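Enoyl-[acyl-carrier-protein] reductase [FMN] (Thermotoga maritima, PDB 5GVJ) probably catalyses the NADH-dependent reduction of enoyl-acyl-carrier-protein substrates, using FMN as its flavin cofactor. Local coordinates at residues P67-D80 with V91-Y104. The protein carries 1 engineered substitution. Numbering follows the deposited sequence.
Sequences PFGVNIILVSPWAD and VPVVTFGAGNPTKY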
loop_
_atom_site.group_PDB
_atom_site.type_symbol
_atom_site.label_atom_id
_atom_site.label_comp_id
_atom_site.label_asym_id
_atom_site.label_seq_id
_atom_site.Cartn_x
_atom_site.Cartn_y
_atom_site.Cartn_z
ATOM N N PRO A 67 -21.803 20.110 4.310
ATOM C CA PRO A 67 -21.449 19.162 5.373
ATOM C C PRO A 67 -19.976 19.226 5.739
ATOM O O PRO A 67 -19.112 19.620 4.950
ATOM C CB PRO A 67 -21.811 17.796 4.775
ATOM C CG PRO A 67 -22.889 18.088 3.792
ATOM C CD PRO A 67 -22.553 19.461 3.220
ATOM N N PHE A 68 -19.697 18.799 6.963
ATOM C CA PHE A 68 -18.351 18.791 7.505
ATOM C C PHE A 68 -18.314 17.745 8.603
ATOM O O PHE A 68 -19.356 17.312 9.102
ATOM C CB PHE A 68 -17.960 20.167 8.057
ATOM C CG PHE A 68 -18.790 20.586 9.242
ATOM C CD1 PHE A 68 -20.036 21.163 9.057
ATOM C CD2 PHE A 68 -18.341 20.364 10.542
ATOM C CE1 PHE A 68 -20.808 21.530 10.144
ATOM C CE2 PHE A 68 -19.114 20.731 11.632
ATOM C CZ PHE A 68 -20.343 21.311 11.431
ATOM N N GLY A 69 -17.105 17.343 8.980
ATOM C CA GLY A 69 -16.918 16.395 10.053
ATOM C C GLY A 69 -16.096 16.976 11.189
ATOM O O GLY A 69 -15.452 18.029 11.069
ATOM N N VAL A 70 -16.156 16.276 12.320
ATOM C CA VAL A 70 -15.278 16.497 13.460
ATOM C C VAL A 70 -14.615 15.166 13.786
ATOM O O VAL A 70 -15.304 14.152 13.953
ATOM C CB VAL A 70 -16.032 17.025 14.693
ATOM C CG1 VAL A 70 -15.111 17.001 15.905
ATOM C CG2 VAL A 70 -16.559 18.446 14.446
ATOM N N ASN A 71 -13.289 15.172 13.875
ATOM C CA ASN A 71 -12.536 14.004 14.307
ATOM C C ASN A 71 -12.287 14.074 15.808
ATOM O O ASN A 71 -11.771 15.073 16.313
ATOM C CB ASN A 71 -11.206 13.903 13.561
ATOM C CG ASN A 71 -10.394 12.695 13.991
ATOM O OD1 ASN A 71 -10.817 11.551 13.800
ATOM N ND2 ASN A 71 -9.233 12.942 14.584
ATOM N N ILE A 72 -12.633 13.003 16.512
ATOM C CA ILE A 72 -12.484 12.927 17.959
ATOM C C ILE A 72 -11.461 11.844 18.277
ATOM O O ILE A 72 -11.557 10.726 17.754
ATOM C CB ILE A 72 -13.836 12.632 18.633
ATOM C CG1 ILE A 72 -14.754 13.853 18.491
ATOM C CG2 ILE A 72 -13.644 12.229 20.092
ATOM C CD1 ILE A 72 -16.120 13.649 19.048
ATOM N N ILE A 73 -10.481 12.178 19.114
ATOM C CA ILE A 73 -9.486 11.211 19.573
ATOM C C ILE A 73 -9.986 10.553 20.854
ATOM O O ILE A 73 -10.189 11.227 21.872
ATOM C CB ILE A 73 -8.120 11.873 19.800
ATOM C CG1 ILE A 73 -7.632 12.541 18.516
ATOM C CG2 ILE A 73 -7.119 10.826 20.267
ATOM C CD1 ILE A 73 -7.481 11.578 17.369
ATOM N N LEU A 74 -10.148 9.229 20.812
ATOM C CA LEU A 74 -10.820 8.514 21.893
ATOM C C LEU A 74 -10.052 8.585 23.205
ATOM O O LEU A 74 -10.665 8.529 24.277
ATOM C CB LEU A 74 -11.038 7.059 21.487
ATOM C CG LEU A 74 -12.082 6.853 20.390
ATOM C CD1 LEU A 74 -11.946 5.463 19.800
ATOM C CD2 LEU A 74 -13.500 7.078 20.925
ATOM N N VAL A 75 -8.720 8.703 23.148
ATOM C CA VAL A 75 -7.908 8.762 24.363
ATOM C C VAL A 75 -7.851 10.155 24.967
ATOM O O VAL A 75 -7.244 10.336 26.031
ATOM C CB VAL A 75 -6.478 8.251 24.084
ATOM C CG1 VAL A 75 -6.524 6.847 23.506
ATOM C CG2 VAL A 75 -5.751 9.179 23.137
ATOM N N SER A 76 -8.462 11.145 24.333
ATOM C CA SER A 76 -8.484 12.477 24.915
ATOM C C SER A 76 -9.266 12.459 26.228
ATOM O O SER A 76 -10.295 11.782 26.333
ATOM C CB SER A 76 -9.109 13.478 23.945
ATOM O OG SER A 76 -9.558 14.631 24.639
ATOM N N PRO A 77 -8.802 13.183 27.248
ATOM C CA PRO A 77 -9.589 13.289 28.489
ATOM C C PRO A 77 -10.955 13.919 28.291
ATOM O O PRO A 77 -11.836 13.728 29.139
ATOM C CB PRO A 77 -8.707 14.158 29.397
ATOM C CG PRO A 77 -7.814 14.895 28.466
ATOM C CD PRO A 77 -7.559 13.971 27.308
ATOM N N TRP A 78 -11.161 14.672 27.211
ATOM C CA TRP A 78 -12.427 15.352 26.970
ATOM C C TRP A 78 -13.303 14.623 25.955
ATOM O O TRP A 78 -14.222 15.232 25.393
ATOM C CB TRP A 78 -12.177 16.785 26.500
ATOM C CG TRP A 78 -11.415 17.643 27.470
ATOM C CD1 TRP A 78 -10.067 17.889 27.474
ATOM C CD2 TRP A 78 -11.961 18.389 28.564
ATOM N NE1 TRP A 78 -9.744 18.736 28.508
ATOM C CE2 TRP A 78 -10.888 19.059 29.190
ATOM C CE3 TRP A 78 -13.251 18.554 29.077
ATOM C CZ2 TRP A 78 -11.069 19.877 30.305
ATOM C CZ3 TRP A 78 -13.427 19.376 30.187
ATOM C CH2 TRP A 78 -12.342 20.021 30.786
ATOM N N ALA A 79 -13.058 13.331 25.729
ATOM C CA ALA A 79 -13.708 12.637 24.618
ATOM C C ALA A 79 -15.224 12.589 24.793
ATOM O O ALA A 79 -15.971 12.916 23.861
ATOM C CB ALA A 79 -13.126 11.229 24.464
ATOM N N ASP A 80 -15.699 12.175 25.976
ATOM C CA ASP A 80 -17.139 12.162 26.243
ATOM C C ASP A 80 -17.764 13.526 25.965
ATOM O O ASP A 80 -18.785 13.631 25.274
ATOM C CB ASP A 80 -17.425 11.769 27.698
ATOM C CG ASP A 80 -16.892 10.405 28.067
ATOM O OD1 ASP A 80 -16.523 10.239 29.250
ATOM O OD2 ASP A 80 -16.857 9.498 27.201
ATOM N N VAL A 91 -23.494 18.342 14.533
ATOM C CA VAL A 91 -22.389 18.026 13.612
ATOM C C VAL A 91 -22.807 16.887 12.681
ATOM O O VAL A 91 -23.242 15.819 13.159
ATOM C CB VAL A 91 -21.130 17.663 14.405
ATOM C CG1 VAL A 91 -20.096 17.042 13.505
ATOM C CG2 VAL A 91 -20.563 18.927 15.073
ATOM N N PRO A 92 -22.733 17.055 11.360
ATOM C CA PRO A 92 -23.307 16.030 10.471
ATOM C C PRO A 92 -22.525 14.728 10.459
ATOM O O PRO A 92 -23.128 13.671 10.244
ATOM C CB PRO A 92 -23.285 16.696 9.085
ATOM C CG PRO A 92 -22.975 18.115 9.317
ATOM C CD PRO A 92 -22.245 18.225 10.614
ATOM N N VAL A 93 -21.210 14.771 10.671
ATOM C CA VAL A 93 -20.327 13.617 10.497
ATOM C C VAL A 93 -19.294 13.631 11.614
ATOM O O VAL A 93 -18.681 14.668 11.879
ATOM C CB VAL A 93 -19.611 13.632 9.132
ATOM C CG1 VAL A 93 -18.753 12.361 8.974
ATOM C CG2 VAL A 93 -20.611 13.773 7.991
ATOM N N VAL A 94 -19.094 12.490 12.271
ATOM C CA VAL A 94 -18.049 12.368 13.280
ATOM C C VAL A 94 -17.164 11.180 12.928
ATOM O O VAL A 94 -17.663 10.071 12.704
ATOM C CB VAL A 94 -18.621 12.242 14.705
ATOM C CG1 VAL A 94 -17.503 11.983 15.714
ATOM C CG2 VAL A 94 -19.347 13.541 15.080
ATOM N N THR A 95 -15.857 11.423 12.842
ATOM C CA THR A 95 -14.864 10.367 12.721
ATOM C C THR A 95 -14.190 10.187 14.070
ATOM O O THR A 95 -14.192 11.090 14.911
ATOM C CB THR A 95 -13.803 10.667 11.645
ATOM O OG1 THR A 95 -12.971 11.762 12.041
ATOM C CG2 THR A 95 -14.436 10.973 10.297
ATOM N N PHE A 96 -13.623 8.997 14.275
ATOM C CA PHE A 96 -12.945 8.660 15.515
ATOM C C PHE A 96 -11.562 8.116 15.210
ATOM O O PHE A 96 -11.347 7.471 14.180
ATOM C CB PHE A 96 -13.716 7.611 16.326
ATOM C CG PHE A 96 -14.951 8.136 16.988
ATOM C CD1 PHE A 96 -14.875 8.791 18.205
ATOM C CD2 PHE A 96 -16.197 7.957 16.403
ATOM C CE1 PHE A 96 -16.018 9.265 18.830
ATOM C CE2 PHE A 96 -17.335 8.428 17.014
ATOM C CZ PHE A 96 -17.247 9.082 18.236
ATOM N N GLY A 97 -10.622 8.377 16.117
ATOM C CA GLY A 97 -9.319 7.762 16.046
ATOM C C GLY A 97 -8.914 7.194 17.392
ATOM O O GLY A 97 -9.450 7.561 18.440
ATOM N N ALA A 98 -7.948 6.271 17.338
ATOM C CA ALA A 98 -7.272 5.722 18.520
ATOM C C ALA A 98 -8.183 4.781 19.308
ATOM O O ALA A 98 -8.384 4.944 20.512
ATOM C CB ALA A 98 -6.717 6.831 19.423
ATOM N N GLY A 99 -8.735 3.783 18.618
ATOM C CA GLY A 99 -9.372 2.706 19.336
ATOM C C GLY A 99 -10.772 2.439 18.840
ATOM O O GLY A 99 -11.122 2.736 17.690
ATOM N N ASN A 100 -11.573 1.870 19.735
ATOM C CA ASN A 100 -12.903 1.387 19.406
ATOM C C ASN A 100 -13.928 2.371 19.944
ATOM O O ASN A 100 -14.027 2.526 21.172
ATOM C CB ASN A 100 -13.116 0.004 20.015
ATOM C CG ASN A 100 -14.407 -0.639 19.574
ATOM O OD1 ASN A 100 -15.347 0.034 19.145
ATOM N ND2 ASN A 100 -14.460 -1.966 19.674
ATOM N N PRO A 101 -14.708 3.051 19.085
ATOM C CA PRO A 101 -15.619 4.094 19.582
ATOM C C PRO A 101 -17.037 3.587 19.775
ATOM O O PRO A 101 -17.991 4.371 19.746
ATOM C CB PRO A 101 -15.561 5.146 18.472
ATOM C CG PRO A 101 -15.449 4.296 17.218
ATOM C CD PRO A 101 -14.686 3.018 17.613
ATOM N N THR A 102 -17.176 2.272 19.955
ATOM C CA THR A 102 -18.494 1.650 20.007
ATOM C C THR A 102 -19.389 2.326 21.034
ATOM O O THR A 102 -20.589 2.502 20.801
ATOM C CB THR A 102 -18.350 0.160 20.326
ATOM O OG1 THR A 102 -17.761 -0.515 19.203
ATOM C CG2 THR A 102 -19.705 -0.457 20.656
ATOM N N LYS A 103 -18.815 2.736 22.168
ATOM C CA LYS A 103 -19.622 3.281 23.255
ATOM C C LYS A 103 -20.352 4.559 22.858
ATOM O O LYS A 103 -21.328 4.931 23.518
ATOM C CB LYS A 103 -18.745 3.558 24.478
ATOM C CG LYS A 103 -17.837 4.780 24.331
ATOM C CD LYS A 103 -16.800 4.855 25.451
ATOM C CE LYS A 103 -17.463 4.897 26.826
ATOM N NZ LYS A 103 -18.190 6.183 27.095
ATOM N N TYR A 104 -19.908 5.241 21.804
ATOM C CA TYR A 104 -20.541 6.492 21.398
ATOM C C TYR A 104 -21.442 6.360 20.183
ATOM O O TYR A 104 -22.203 7.291 19.895
ATOM C CB TYR A 104 -19.482 7.541 21.062
ATOM C CG TYR A 104 -18.551 7.900 22.179
ATOM C CD1 TYR A 104 -19.033 8.395 23.382
ATOM C CD2 TYR A 104 -17.180 7.781 22.015
ATOM C CE1 TYR A 104 -18.173 8.738 24.400
ATOM C CE2 TYR A 104 -16.313 8.124 23.020
ATOM C CZ TYR A 104 -16.810 8.609 24.212
ATOM O OH TYR A 104 -15.930 8.960 25.213
HETATM O O HOH W 1 -13.316 7.575 24.909
#
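Leu74 lays CD2 against the Phe96 ring, 3.5 Å from CD1 of Phe96, and the same methyl meets the ring edge of Tyr104, 3.7 Å from CE2 of Tyr104. This packing lies at the C-terminal ends of the two strands of a beta-alpha-beta unit in the TIM-barrel fold: strands 68-73 and 93-97 are parallel neighbours, 27° between their directions, joined through helix 79-88. Backbone bonds confirm the pairing, Ile72 N to Thr95 O (2.9 Å) and Leu74 N to Gly97 O (3.0 Å, 169° at the hydrogen) among them. Ile72 and Phe96 run side by side on the face covered by helix 79-88, while Pro101 CB and Val94 CG1 take opposite faces of the Phe96 ring. At the other end, Pro92 CD sits over one face of Phe68 in a CH-pi contact, 3.8 Å from the ring centroid. Replacing Phe68 with an alanine would probably leave Pro92 CD and Val91 CG2 without their aromatic partner and open a gap beside Leu60 of helix 50-63. Asn71 and Thr95 point to the other side of the sheet from Ile72 and Phe96, near Gly21 and Gln191 of the FMN site. With CG anti to the backbone N (chi1 180°), Asn71 presents an in-plane OD1 lone pair to Thr95 OG1, which donates across 2.8 Å.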